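Side-chain contacts in pyridoxal kinase (Lactobacillus plantarum, PDB 3H74), which probably catalyses the ATP-dependent phosphorylation of pyridoxal to pyridoxal 5'-phosphate: residues T5-E10 with T94-Q99; A35-S40 with P62-H67; G208-T213 with A247-Q252; G214-A219 with V261-L266. All coordinates share one frame; numbering follows the deposited sequence.

Contact 1. Residues T5-E10 with T94-Q99; sequences TMLVAE and TYLEQQ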
loop_
_atom_site.group_PDB
_atom_site.type_symbol
_atom_site.label_atom_id
_atom_site.label_comp_id
_atom_site.label_asym_id
_atom_site.label_seq_id
_atom_site.Cartn_x
_atom_site.Cartn_y
_atom_site.Cartn_z
ATOM N N THR A 5 14.257 0.070 11.178
ATOM C CA THR A 5 14.256 0.998 10.071
ATOM C C THR A 5 13.381 0.446 8.957
ATOM O O THR A 5 13.573 -0.687 8.495
ATOM C CB THR A 5 15.694 1.214 9.566
ATOM O OG1 THR A 5 16.461 1.859 10.589
ATOM C CG2 THR A 5 15.720 2.068 8.317
HETATM N N MSE A 6 12.421 1.251 8.521
HETATM C CA MSE A 6 11.595 0.863 7.388
HETATM C C MSE A 6 11.702 1.857 6.253
HETATM O O MSE A 6 11.501 3.063 6.440
HETATM C CB MSE A 6 10.130 0.689 7.768
HETATM C CG MSE A 6 9.273 0.222 6.582
HETATM SE SE MSE A 6 7.406 0.113 6.990
HETATM C CE MSE A 6 7.447 -1.486 8.114
ATOM N N LEU A 7 12.006 1.326 5.082
ATOM C CA LEU A 7 11.973 2.093 3.857
ATOM C C LEU A 7 10.525 2.186 3.395
ATOM O O LEU A 7 9.827 1.173 3.312
ATOM C CB LEU A 7 12.797 1.377 2.786
ATOM C CG LEU A 7 12.710 1.899 1.351
ATOM C CD1 LEU A 7 13.195 3.354 1.246
ATOM C CD2 LEU A 7 13.489 0.997 0.409
ATOM N N VAL A 8 10.078 3.399 3.097
ATOM C CA VAL A 8 8.764 3.601 2.482
ATOM C C VAL A 8 8.985 4.357 1.189
ATOM O O VAL A 8 9.427 5.516 1.229
ATOM C CB VAL A 8 7.781 4.382 3.393
ATOM C CG1 VAL A 8 6.418 4.489 2.726
ATOM C CG2 VAL A 8 7.670 3.705 4.744
ATOM N N ALA A 9 8.701 3.710 0.059
ATOM C CA ALA A 9 8.880 4.337 -1.244
ATOM C C ALA A 9 7.523 4.465 -1.914
ATOM O O ALA A 9 6.900 3.456 -2.263
ATOM C CB ALA A 9 9.834 3.533 -2.108
ATOM N N GLU A 10 7.058 5.709 -2.048
ATOM C CA GLU A 10 5.802 6.016 -2.722
ATOM C C GLU A 10 5.780 7.498 -3.028
ATOM O O GLU A 10 6.731 8.209 -2.727
ATOM C CB GLU A 10 4.583 5.564 -1.899
ATOM C CG GLU A 10 4.462 6.216 -0.535
ATOM C CD GLU A 10 3.601 5.409 0.409
ATOM O OE1 GLU A 10 3.608 4.163 0.333
ATOM O OE2 GLU A 10 2.948 6.008 1.265
ATOM N N THR A 94 15.638 -4.347 -8.006
ATOM C CA THR A 94 17.018 -4.803 -7.814
ATOM C C THR A 94 17.628 -4.275 -6.512
ATOM O O THR A 94 18.397 -4.985 -5.854
ATOM C CB THR A 94 17.935 -4.462 -8.990
ATOM O OG1 THR A 94 18.121 -3.048 -9.044
ATOM C CG2 THR A 94 17.355 -4.972 -10.311
ATOM N N TYR A 95 17.261 -3.053 -6.119
ATOM C CA TYR A 95 17.745 -2.513 -4.853
ATOM C C TYR A 95 17.281 -3.370 -3.674
ATOM O O TYR A 95 18.063 -3.709 -2.786
ATOM C CB TYR A 95 17.358 -1.039 -4.643
ATOM C CG TYR A 95 17.910 -0.543 -3.339
ATOM C CD1 TYR A 95 19.279 -0.319 -3.193
ATOM C CD2 TYR A 95 17.086 -0.364 -2.223
ATOM C CE1 TYR A 95 19.807 0.106 -1.997
ATOM C CE2 TYR A 95 17.613 0.062 -1.017
ATOM C CZ TYR A 95 18.973 0.286 -0.908
ATOM O OH TYR A 95 19.492 0.695 0.288
ATOM N N LEU A 96 16.003 -3.734 -3.683
ATOM C CA LEU A 96 15.446 -4.565 -2.618
ATOM C C LEU A 96 16.145 -5.924 -2.545
ATOM O O LEU A 96 16.397 -6.444 -1.455
ATOM C CB LEU A 96 13.939 -4.741 -2.805
ATOM C CG LEU A 96 13.093 -3.470 -2.688
ATOM C CD1 LEU A 96 11.663 -3.763 -3.146
ATOM C CD2 LEU A 96 13.120 -2.873 -1.281
ATOM N N GLU A 97 16.461 -6.476 -3.712
ATOM C CA GLU A 97 17.169 -7.757 -3.814
ATOM C C GLU A 97 18.573 -7.704 -3.196
ATOM O O GLU A 97 19.073 -8.726 -2.709
ATOM C CB GLU A 97 17.224 -8.214 -5.278
ATOM C CG GLU A 97 17.851 -9.604 -5.522
ATOM C CD GLU A 97 17.252 -10.712 -4.664
ATOM O OE1 GLU A 97 16.010 -10.878 -4.651
ATOM O OE2 GLU A 97 18.035 -11.433 -4.008
ATOM N N GLN A 98 19.201 -6.523 -3.206
ATOM C CA GLN A 98 20.515 -6.324 -2.570
ATOM C C GLN A 98 20.423 -6.372 -1.052
ATOM O O GLN A 98 21.422 -6.591 -0.368
ATOM C CB GLN A 98 21.114 -4.965 -2.936
ATOM C CG GLN A 98 21.511 -4.745 -4.376
ATOM C CD GLN A 98 21.946 -3.301 -4.625
ATOM O OE1 GLN A 98 21.915 -2.826 -5.754
ATOM N NE2 GLN A 98 22.339 -2.598 -3.564
ATOM N N GLN A 99 19.229 -6.117 -0.522
ATOM C CA GLN A 99 19.040 -6.060 0.917
ATOM C C GLN A 99 18.742 -7.447 1.483
ATOM O O GLN A 99 18.584 -8.414 0.733
ATOM C CB GLN A 99 17.919 -5.071 1.277
ATOM C CG GLN A 99 17.977 -3.710 0.554
ATOM C CD GLN A 99 19.379 -3.113 0.449
ATOM O OE1 GLN A 99 19.881 -2.873 -0.651
ATOM N NE2 GLN A 99 20.010 -2.866 1.592
#
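Apolar packing joins Leu7 to Leu96 and Tyr95, and all of it on the strand side runs through a single methyl group. Leu7 holds CG anti to its backbone N (chi1 170°), and its second torsion makes CD2 the branch that extends farthest from the main chain. CD2 of Leu7 meets CD2 of Leu96 at 4.2 Å. On the helix side the leucine points CD1 on, anti to CA (chi2 170°), and offers its other branch, CD2, to the strand.

The aromatic part of the contact is looser. CD2 of Leu7 lies 4.5 Å from CE2 of Tyr95, near the ring plane, so the methyl borders the edge of the tyrosine and does not cover a face. Tyr95 also stacks with Phe65 of helix 61-70, a neighbour on the same side of the sheet.

The setting is the parallel core of a ribokinase-like alpha/beta fold. Strand 4-13 runs between strands 32-42 and 77-80, and helix 86-98 forms the crossover from strand 77-80 to its parallel neighbour 103-106. Leu96 also rests on Ala78, so the helix lies against its preceding strand as well as the strand beyond it. Met6 and Val8 turn to the other face of the sheet and meet helix 19-29.

Main-chain bonds supply the polar framework. Within the helical segment, Gln98 N bonds Thr94 O at 3.2 Å and Gln99 N bonds Leu96 O at 3.0 Å. The CA atoms of Leu7 and Leu96 remain 9.9 Å apart, a separation bridged by side chains alone.

Contact 2. Residues A35-S40 with P62-H67; sequences AALPTS and PQVFAH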
loop_
_atom_site.group_PDB
_atom_site.type_symbol
_atom_site.label_atom_id
_atom_site.label_comp_id
_atom_site.label_asym_id
_atom_site.label_seq_id
_atom_site.Cartn_x
_atom_site.Cartn_y
_atom_site.Cartn_z
ATOM N N ALA A 35 12.722 5.676 6.394
ATOM C CA ALA A 35 13.426 6.223 5.242
ATOM C C ALA A 35 12.317 6.566 4.245
ATOM O O ALA A 35 11.712 5.676 3.641
ATOM C CB ALA A 35 14.409 5.212 4.671
ATOM N N ALA A 36 12.026 7.857 4.127
ATOM C CA ALA A 36 10.865 8.330 3.373
ATOM C C ALA A 36 11.301 8.729 1.969
ATOM O O ALA A 36 11.821 9.827 1.764
ATOM C CB ALA A 36 10.210 9.508 4.100
ATOM N N LEU A 37 11.093 7.827 1.019
ATOM C CA LEU A 37 11.616 7.996 -0.331
ATOM C C LEU A 37 10.520 8.307 -1.353
ATOM O O LEU A 37 9.776 7.413 -1.762
ATOM C CB LEU A 37 12.360 6.731 -0.752
ATOM C CG LEU A 37 12.984 6.777 -2.146
ATOM C CD1 LEU A 37 14.033 7.866 -2.221
ATOM C CD2 LEU A 37 13.584 5.433 -2.532
ATOM N N PRO A 38 10.417 9.573 -1.793
ATOM C CA PRO A 38 9.454 9.865 -2.853
ATOM C C PRO A 38 9.808 9.169 -4.164
ATOM O O PRO A 38 10.956 9.229 -4.607
ATOM C CB PRO A 38 9.562 11.393 -3.017
ATOM C CG PRO A 38 10.122 11.881 -1.692
ATOM C CD PRO A 38 11.096 10.793 -1.320
ATOM N N THR A 39 8.819 8.528 -4.777
ATOM C CA THR A 39 8.973 7.971 -6.117
ATOM C C THR A 39 8.562 9.006 -7.166
ATOM O O THR A 39 8.914 8.880 -8.342
ATOM C CB THR A 39 8.123 6.709 -6.280
ATOM O OG1 THR A 39 6.795 7.023 -5.865
ATOM C CG2 THR A 39 8.646 5.569 -5.421
ATOM N N SER A 40 7.812 10.010 -6.711
ATOM C CA SER A 40 7.304 11.120 -7.509
ATOM C C SER A 40 7.064 12.236 -6.496
ATOM O O SER A 40 6.721 11.949 -5.344
ATOM C CB SER A 40 5.985 10.736 -8.192
ATOM O OG SER A 40 5.477 11.798 -8.992
ATOM N N PRO A 62 17.881 6.083 -8.983
ATOM C CA PRO A 62 19.119 5.309 -9.138
ATOM C C PRO A 62 20.297 5.895 -8.354
ATOM O O PRO A 62 21.109 5.148 -7.808
ATOM C CB PRO A 62 19.378 5.357 -10.651
ATOM C CG PRO A 62 18.045 5.627 -11.269
ATOM C CD PRO A 62 17.337 6.508 -10.289
ATOM N N GLN A 63 20.375 7.219 -8.295
ATOM C CA GLN A 63 21.423 7.885 -7.528
ATOM C C GLN A 63 21.253 7.697 -6.028
ATOM O O GLN A 63 22.226 7.555 -5.294
ATOM C CB GLN A 63 21.438 9.366 -7.847
ATOM C CG GLN A 63 21.594 9.700 -9.317
ATOM C CD GLN A 63 21.657 11.187 -9.527
ATOM O OE1 GLN A 63 22.488 11.876 -8.931
ATOM N NE2 GLN A 63 20.756 11.702 -10.361
ATOM N N VAL A 64 20.003 7.736 -5.569
ATOM C CA VAL A 64 19.693 7.455 -4.164
ATOM C C VAL A 64 20.160 6.050 -3.794
ATOM O O VAL A 64 20.890 5.874 -2.826
ATOM C CB VAL A 64 18.177 7.592 -3.872
ATOM C CG1 VAL A 64 17.863 7.189 -2.437
ATOM C CG2 VAL A 64 17.716 9.013 -4.120
ATOM N N PHE A 65 19.763 5.057 -4.582
ATOM C CA PHE A 65 20.131 3.684 -4.284
ATOM C C PHE A 65 21.643 3.483 -4.347
ATOM O O PHE A 65 22.210 2.780 -3.509
ATOM C CB PHE A 65 19.416 2.711 -5.216
ATOM C CG PHE A 65 17.911 2.704 -5.059
ATOM C CD1 PHE A 65 17.314 2.842 -3.800
ATOM C CD2 PHE A 65 17.095 2.546 -6.169
ATOM C CE1 PHE A 65 15.924 2.834 -3.660
ATOM C CE2 PHE A 65 15.704 2.533 -6.030
ATOM C CZ PHE A 65 15.127 2.688 -4.769
ATOM N N ALA A 66 22.298 4.123 -5.319
ATOM C CA ALA A 66 23.760 4.037 -5.416
ATOM C C ALA A 66 24.419 4.640 -4.177
ATOM O O ALA A 66 25.372 4.081 -3.619
ATOM C CB ALA A 66 24.239 4.738 -6.663
ATOM N N HIS A 67 23.906 5.788 -3.731
ATOM C CA HIS A 67 24.440 6.420 -2.536
ATOM C C HIS A 67 24.246 5.547 -1.292
ATOM O O HIS A 67 25.186 5.315 -0.525
ATOM C CB HIS A 67 23.838 7.808 -2.321
ATOM C CG HIS A 67 24.337 8.472 -1.085
ATOM N ND1 HIS A 67 23.558 9.310 -0.309
ATOM C CD2 HIS A 67 25.541 8.398 -0.470
ATOM C CE1 HIS A 67 24.272 9.732 0.718
ATOM N NE2 HIS A 67 25.475 9.191 0.647
#
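Helix 61-70, which links the short strand 54-55 to strand 77-80, packs across strand 32-42 of the mixed central sheet, the layered arrangement of ribokinase-like folds. The two branches of Leu37 each take a different helix residue. CD1 of Leu37 lies 3.9 Å from CG1 of Val64, while its CD2 comes to 3.7 Å from CE1 of Phe65 and almost as near to CZ, approaching that side of the ring obliquely. The contact is wholly apolar, and all three residues are buried.

Leu37 has CG anti to its backbone N (chi1 -179°), which carries the fork out from the strand and lets its two methyls diverge over the helix. The leucine and the valine lie alongside one another, running opposite ways, and meet through one methyl of each. Phe65 reaches the leucine differently: its CB does not point straight at the strand, yet CG stands anti to the carbonyl carbon (chi1 -64°) and the far rim of the ring swings in toward the sheet. The CA atoms of Leu37 and Val64 stay 9.0 Å apart.

Around this pair of elements, Leu37 also touches Leu7 on the adjacent strand 4-13 and Trp60 just before the helix, and Phe65 leans on Ile92 of helix 86-98.

Contact 3. Residues G208-T213 with A247-Q252; sequences GHYNGT and AETIAQ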
loop_
_atom_site.group_PDB
_atom_site.type_symbol
_atom_site.label_atom_id
_atom_site.label_comp_id
_atom_site.label_asym_id
_atom_site.label_seq_id
_atom_site.Cartn_x
_atom_site.Cartn_y
_atom_site.Cartn_z
ATOM N N GLY A 208 -19.611 7.008 1.389
ATOM C CA GLY A 208 -18.696 7.964 0.787
ATOM C C GLY A 208 -17.420 7.314 0.308
ATOM O O GLY A 208 -17.205 6.118 0.488
ATOM N N HIS A 209 -16.569 8.124 -0.309
ATOM C CA HIS A 209 -15.238 7.679 -0.699
ATOM C C HIS A 209 -14.217 8.714 -0.252
ATOM O O HIS A 209 -14.475 9.923 -0.303
ATOM C CB HIS A 209 -15.162 7.395 -2.202
ATOM C CG HIS A 209 -15.474 8.591 -3.046
ATOM N ND1 HIS A 209 -16.758 9.064 -3.218
ATOM C CD2 HIS A 209 -14.667 9.430 -3.735
ATOM C CE1 HIS A 209 -16.728 10.135 -3.993
ATOM N NE2 HIS A 209 -15.471 10.379 -4.320
ATOM N N TYR A 210 -13.075 8.215 0.216
ATOM C CA TYR A 210 -12.085 9.026 0.913
ATOM C C TYR A 210 -10.691 8.723 0.429
ATOM O O TYR A 210 -10.261 7.569 0.401
ATOM C CB TYR A 210 -12.171 8.812 2.436
ATOM C CG TYR A 210 -13.580 8.994 2.887
ATOM C CD1 TYR A 210 -14.072 10.264 3.174
ATOM C CD2 TYR A 210 -14.457 7.909 2.928
ATOM C CE1 TYR A 210 -15.394 10.445 3.535
ATOM C CE2 TYR A 210 -15.781 8.072 3.274
ATOM C CZ TYR A 210 -16.234 9.341 3.585
ATOM O OH TYR A 210 -17.552 9.510 3.927
ATOM N N ASN A 211 -9.974 9.778 0.097
ATOM C CA ASN A 211 -8.612 9.641 -0.370
ATOM C C ASN A 211 -7.686 9.168 0.739
ATOM O O ASN A 211 -7.907 9.463 1.921
ATOM C CB ASN A 211 -8.133 10.964 -0.961
ATOM C CG ASN A 211 -8.969 11.392 -2.153
ATOM O OD1 ASN A 211 -9.434 10.552 -2.932
ATOM N ND2 ASN A 211 -9.164 12.693 -2.306
ATOM N N GLY A 212 -6.672 8.401 0.363
ATOM C CA GLY A 212 -5.658 7.995 1.311
ATOM C C GLY A 212 -5.949 6.709 2.063
ATOM O O GLY A 212 -5.121 6.265 2.856
ATOM N N THR A 213 -7.102 6.090 1.824
ATOM C CA THR A 213 -7.459 4.891 2.593
ATOM C C THR A 213 -6.518 3.721 2.279
ATOM O O THR A 213 -6.049 3.031 3.185
ATOM C CB THR A 213 -8.939 4.478 2.407
ATOM O OG1 THR A 213 -9.245 4.390 1.016
ATOM C CG2 THR A 213 -9.874 5.494 3.048
ATOM N N ALA A 247 -14.287 7.053 9.873
ATOM C CA ALA A 247 -15.316 7.608 10.758
ATOM C C ALA A 247 -14.899 8.991 11.254
ATOM O O ALA A 247 -15.710 9.925 11.311
ATOM C CB ALA A 247 -15.585 6.682 11.915
ATOM N N GLU A 248 -13.629 9.146 11.611
ATOM C CA GLU A 248 -13.169 10.446 12.079
ATOM C C GLU A 248 -13.230 11.499 10.978
ATOM O O GLU A 248 -13.575 12.661 11.212
ATOM C CB GLU A 248 -11.755 10.383 12.678
ATOM C CG GLU A 248 -11.362 11.725 13.288
ATOM C CD GLU A 248 -9.943 11.802 13.800
ATOM O OE1 GLU A 248 -9.151 10.860 13.600
ATOM O OE2 GLU A 248 -9.634 12.838 14.425
ATOM N N THR A 249 -12.900 11.070 9.765
ATOM C CA THR A 249 -12.931 11.958 8.604
ATOM C C THR A 249 -14.351 12.490 8.401
ATOM O O THR A 249 -14.552 13.690 8.221
ATOM C CB THR A 249 -12.452 11.220 7.339
ATOM O OG1 THR A 249 -11.166 10.633 7.587
ATOM C CG2 THR A 249 -12.361 12.160 6.139
ATOM N N ILE A 250 -15.325 11.584 8.453
ATOM C CA ILE A 250 -16.736 11.971 8.339
ATOM C C ILE A 250 -17.117 12.946 9.464
ATOM O O ILE A 250 -17.754 13.981 9.231
ATOM C CB ILE A 250 -17.637 10.725 8.359
ATOM C CG1 ILE A 250 -17.352 9.862 7.128
ATOM C CG2 ILE A 250 -19.124 11.113 8.407
ATOM C CD1 ILE A 250 -17.993 8.488 7.149
ATOM N N ALA A 251 -16.673 12.643 10.679
ATOM C CA ALA A 251 -17.022 13.443 11.856
ATOM C C ALA A 251 -16.484 14.866 11.788
ATOM O O ALA A 251 -17.017 15.760 12.437
ATOM C CB ALA A 251 -16.520 12.764 13.110
ATOM N N GLN A 252 -15.425 15.080 11.009
ATOM C CA GLN A 252 -14.828 16.398 10.868
ATOM C C GLN A 252 -15.652 17.348 10.004
ATOM O O GLN A 252 -15.340 18.540 9.937
ATOM C CB GLN A 252 -13.397 16.285 10.339
ATOM C CG GLN A 252 -12.444 15.784 11.400
ATOM C CD GLN A 252 -11.033 15.587 10.905
ATOM O OE1 GLN A 252 -10.721 15.874 9.755
ATOM N NE2 GLN A 252 -10.170 15.081 11.784
#
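This is a partly buried packing contact between the loop that follows strand 198-204 and the last turns of helix 231-251. Tyr210 carries the whole of the loop's side. CD1 of Tyr210 lies 3.9 Å from the methyl CG2 of Thr249. The side chain of Tyr210 runs roughly perpendicular to that of Ile250, and its CZ lies 3.8 Å from CG1 of Ile250. The phenol oxygen is pressed closely against the isoleucine: OH of Tyr210 lies 3.2 Å from CG1 and 3.4 Å from CD1 of Ile250.

Both hydroxyls find their polar partners beyond this interface, Tyr210 OH on Pro207 O and Thr249 OG1 on Ala245 O and Ala262 N. With CG2 anti to its backbone N (chi1 -54°, measured to OG1), Thr249 shows its methyl to the ring and leaves the oxygen to those bonds. Replacing Tyr210 with an alanine is likely to open a gap over Thr249 and Ile250 and to leave the Pro207 carbonyl without its phenol partner.

Tyr210 begins a type II turn ending at Thr213, with Gly212 at positive phi (89°) and in the N-cap position of helix 213-226. The sequence Gly212-Thr213-Gly214-Asp215 matches the GTGD signature of ribokinase-like kinases, whose helix start typically forms an anion hole at the phosphoryl-transfer site.

Contact 4. Residues G214-A219 with V261-L266; sequences GDTLAA and VALGDL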
loop_
_atom_site.group_PDB
_atom_site.type_symbol
_atom_site.label_atom_id
_atom_site.label_comp_id
_atom_site.label_asym_id
_atom_site.label_seq_id
_atom_site.Cartn_x
_atom_site.Cartn_y
_atom_site.Cartn_z
ATOM N N GLY A 214 -6.223 3.511 0.997
ATOM C CA GLY A 214 -5.319 2.434 0.608
ATOM C C GLY A 214 -3.918 2.642 1.148
ATOM O O GLY A 214 -3.303 1.709 1.659
ATOM N N ASP A 215 -3.405 3.866 1.041
ATOM C CA ASP A 215 -2.061 4.171 1.534
ATOM C C ASP A 215 -1.966 3.971 3.043
ATOM O O ASP A 215 -0.978 3.438 3.542
ATOM C CB ASP A 215 -1.650 5.619 1.203
ATOM C CG ASP A 215 -1.408 5.864 -0.284
ATOM O OD1 ASP A 215 -0.790 5.001 -0.959
ATOM O OD2 ASP A 215 -1.783 6.977 -0.745
ATOM N N THR A 216 -2.986 4.410 3.771
ATOM C CA THR A 216 -2.986 4.288 5.216
ATOM C C THR A 216 -3.135 2.825 5.633
ATOM O O THR A 216 -2.445 2.364 6.543
ATOM C CB THR A 216 -4.056 5.190 5.817
ATOM O OG1 THR A 216 -3.746 6.546 5.461
ATOM C CG2 THR A 216 -4.094 5.057 7.331
ATOM N N LEU A 217 -4.011 2.084 4.962
ATOM C CA LEU A 217 -4.123 0.653 5.220
ATOM C C LEU A 217 -2.784 -0.054 5.055
ATOM O O LEU A 217 -2.375 -0.844 5.917
ATOM C CB LEU A 217 -5.161 0.022 4.295
ATOM C CG LEU A 217 -5.446 -1.467 4.539
ATOM C CD1 LEU A 217 -6.230 -1.710 5.820
ATOM C CD2 LEU A 217 -6.194 -2.060 3.353
ATOM N N ALA A 218 -2.096 0.236 3.951
ATOM C CA ALA A 218 -0.819 -0.404 3.684
ATOM C C ALA A 218 0.218 -0.059 4.743
ATOM O O ALA A 218 0.966 -0.925 5.186
ATOM C CB ALA A 218 -0.318 -0.046 2.313
ATOM N N ALA A 219 0.273 1.211 5.148
ATOM C CA ALA A 219 1.215 1.629 6.182
ATOM C C ALA A 219 0.941 0.906 7.500
ATOM O O ALA A 219 1.863 0.446 8.165
ATOM C CB ALA A 219 1.191 3.149 6.371
ATOM N N VAL A 261 -7.680 10.852 4.466
ATOM C CA VAL A 261 -8.310 10.415 5.714
ATOM C C VAL A 261 -7.624 10.989 6.961
ATOM O O VAL A 261 -6.392 11.119 7.011
ATOM C CB VAL A 261 -8.406 8.861 5.735
ATOM C CG1 VAL A 261 -7.046 8.214 5.834
ATOM C CG2 VAL A 261 -9.297 8.365 6.811
ATOM N N ALA A 262 -8.435 11.358 7.948
ATOM C CA ALA A 262 -7.958 11.825 9.241
ATOM C C ALA A 262 -7.075 10.781 9.922
ATOM O O ALA A 262 -7.339 9.574 9.855
ATOM C CB ALA A 262 -9.141 12.166 10.140
ATOM N N LEU A 263 -6.055 11.279 10.615
ATOM C CA LEU A 263 -5.071 10.420 11.269
ATOM C C LEU A 263 -5.061 10.492 12.794
ATOM O O LEU A 263 -4.419 9.667 13.430
ATOM C CB LEU A 263 -3.661 10.720 10.739
ATOM C CG LEU A 263 -3.470 10.539 9.233
ATOM C CD1 LEU A 263 -2.085 11.013 8.837
ATOM C CD2 LEU A 263 -3.704 9.087 8.797
ATOM N N GLY A 264 -5.782 11.444 13.387
ATOM C CA GLY A 264 -5.700 11.670 14.830
ATOM C C GLY A 264 -6.098 10.477 15.678
ATOM O O GLY A 264 -5.357 10.059 16.567
ATOM N N ASP A 265 -7.279 9.920 15.424
ATOM C CA ASP A 265 -7.745 8.766 16.197
ATOM C C ASP A 265 -6.823 7.572 15.972
ATOM O O ASP A 265 -6.541 6.809 16.893
ATOM C CB ASP A 265 -9.196 8.400 15.859
ATOM C CG ASP A 265 -10.211 9.355 16.473
ATOM O OD1 ASP A 265 -9.824 10.228 17.274
ATOM O OD2 ASP A 265 -11.412 9.221 16.145
ATOM N N LEU A 266 -6.324 7.442 14.745
ATOM C CA LEU A 266 -5.370 6.391 14.413
ATOM C C LEU A 266 -4.064 6.519 15.208
ATOM O O LEU A 266 -3.567 5.550 15.793
ATOM C CB LEU A 266 -5.121 6.375 12.903
ATOM C CG LEU A 266 -4.082 5.386 12.374
ATOM C CD1 LEU A 266 -4.358 3.941 12.793
ATOM C CD2 LEU A 266 -3.979 5.496 10.869
#
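Thr216 meets three residues, Val261, Leu263 and Leu266, and its rotamer decides which branch goes where. At chi1 -61° the hydroxyl OG1 sits beside its own backbone N and the methyl CG2 lies anti to that N. CG2 of Thr216 therefore reaches out to Leu266, whose CD2 comes to 3.6 Å from it, methyl against methyl, tip to tip. Leu266 is extended to match: its CG is anti to the backbone N (chi1 177°), and CD2 continues the line outward.

OG1 is turned to the other two. OG1 of Thr216 touches CG1 of Val261 at 3.7 Å and, more loosely, CD2 of Leu263 at 4.2 Å. Val261 adopts the less common valine rotamer (chi1 68°), with CG1 lodged between its backbone N and carbonyl carbon.

The contact joins helix 213-226, just past the glycine-rich GTGD sequence of the ribokinase-like fold, to the loop and first turn of the C-terminal helix 264-274. The hydroxyl of Thr216 is also hydrogen-bonded, from OG1 to Gly212 O one turn back, which would hold the side-chain rotation. Helix 19-29 borders the same interface, where Ser22 touches Thr216 and Leu263 and Val26 touches Leu266.

Contacts 1, 2 and 4 are buried, whereas contact 3 is only partly so. Contacts 1 and 2 share the central sheet: strands 4-13 and 32-42 are hydrogen-bonded neighbours, and their helices also meet, Tyr95 CG lying 3.5 Å from Phe65 CD1. Both are purely apolar, leucines from strands against helix residues. Contact 3 sets the loop before helix 213-226 against helix 231-251, and contact 4 sets helix 213-226 against the start of helix 264-274; both use threonine or tyrosine hydroxyls that bond main-chain atoms. Their centres are about 10 Å apart, and they join directly, Glu248 OE1 being 2.8 Å from Asp265 N. Contact 3 lies across the chain's centre from contact 1.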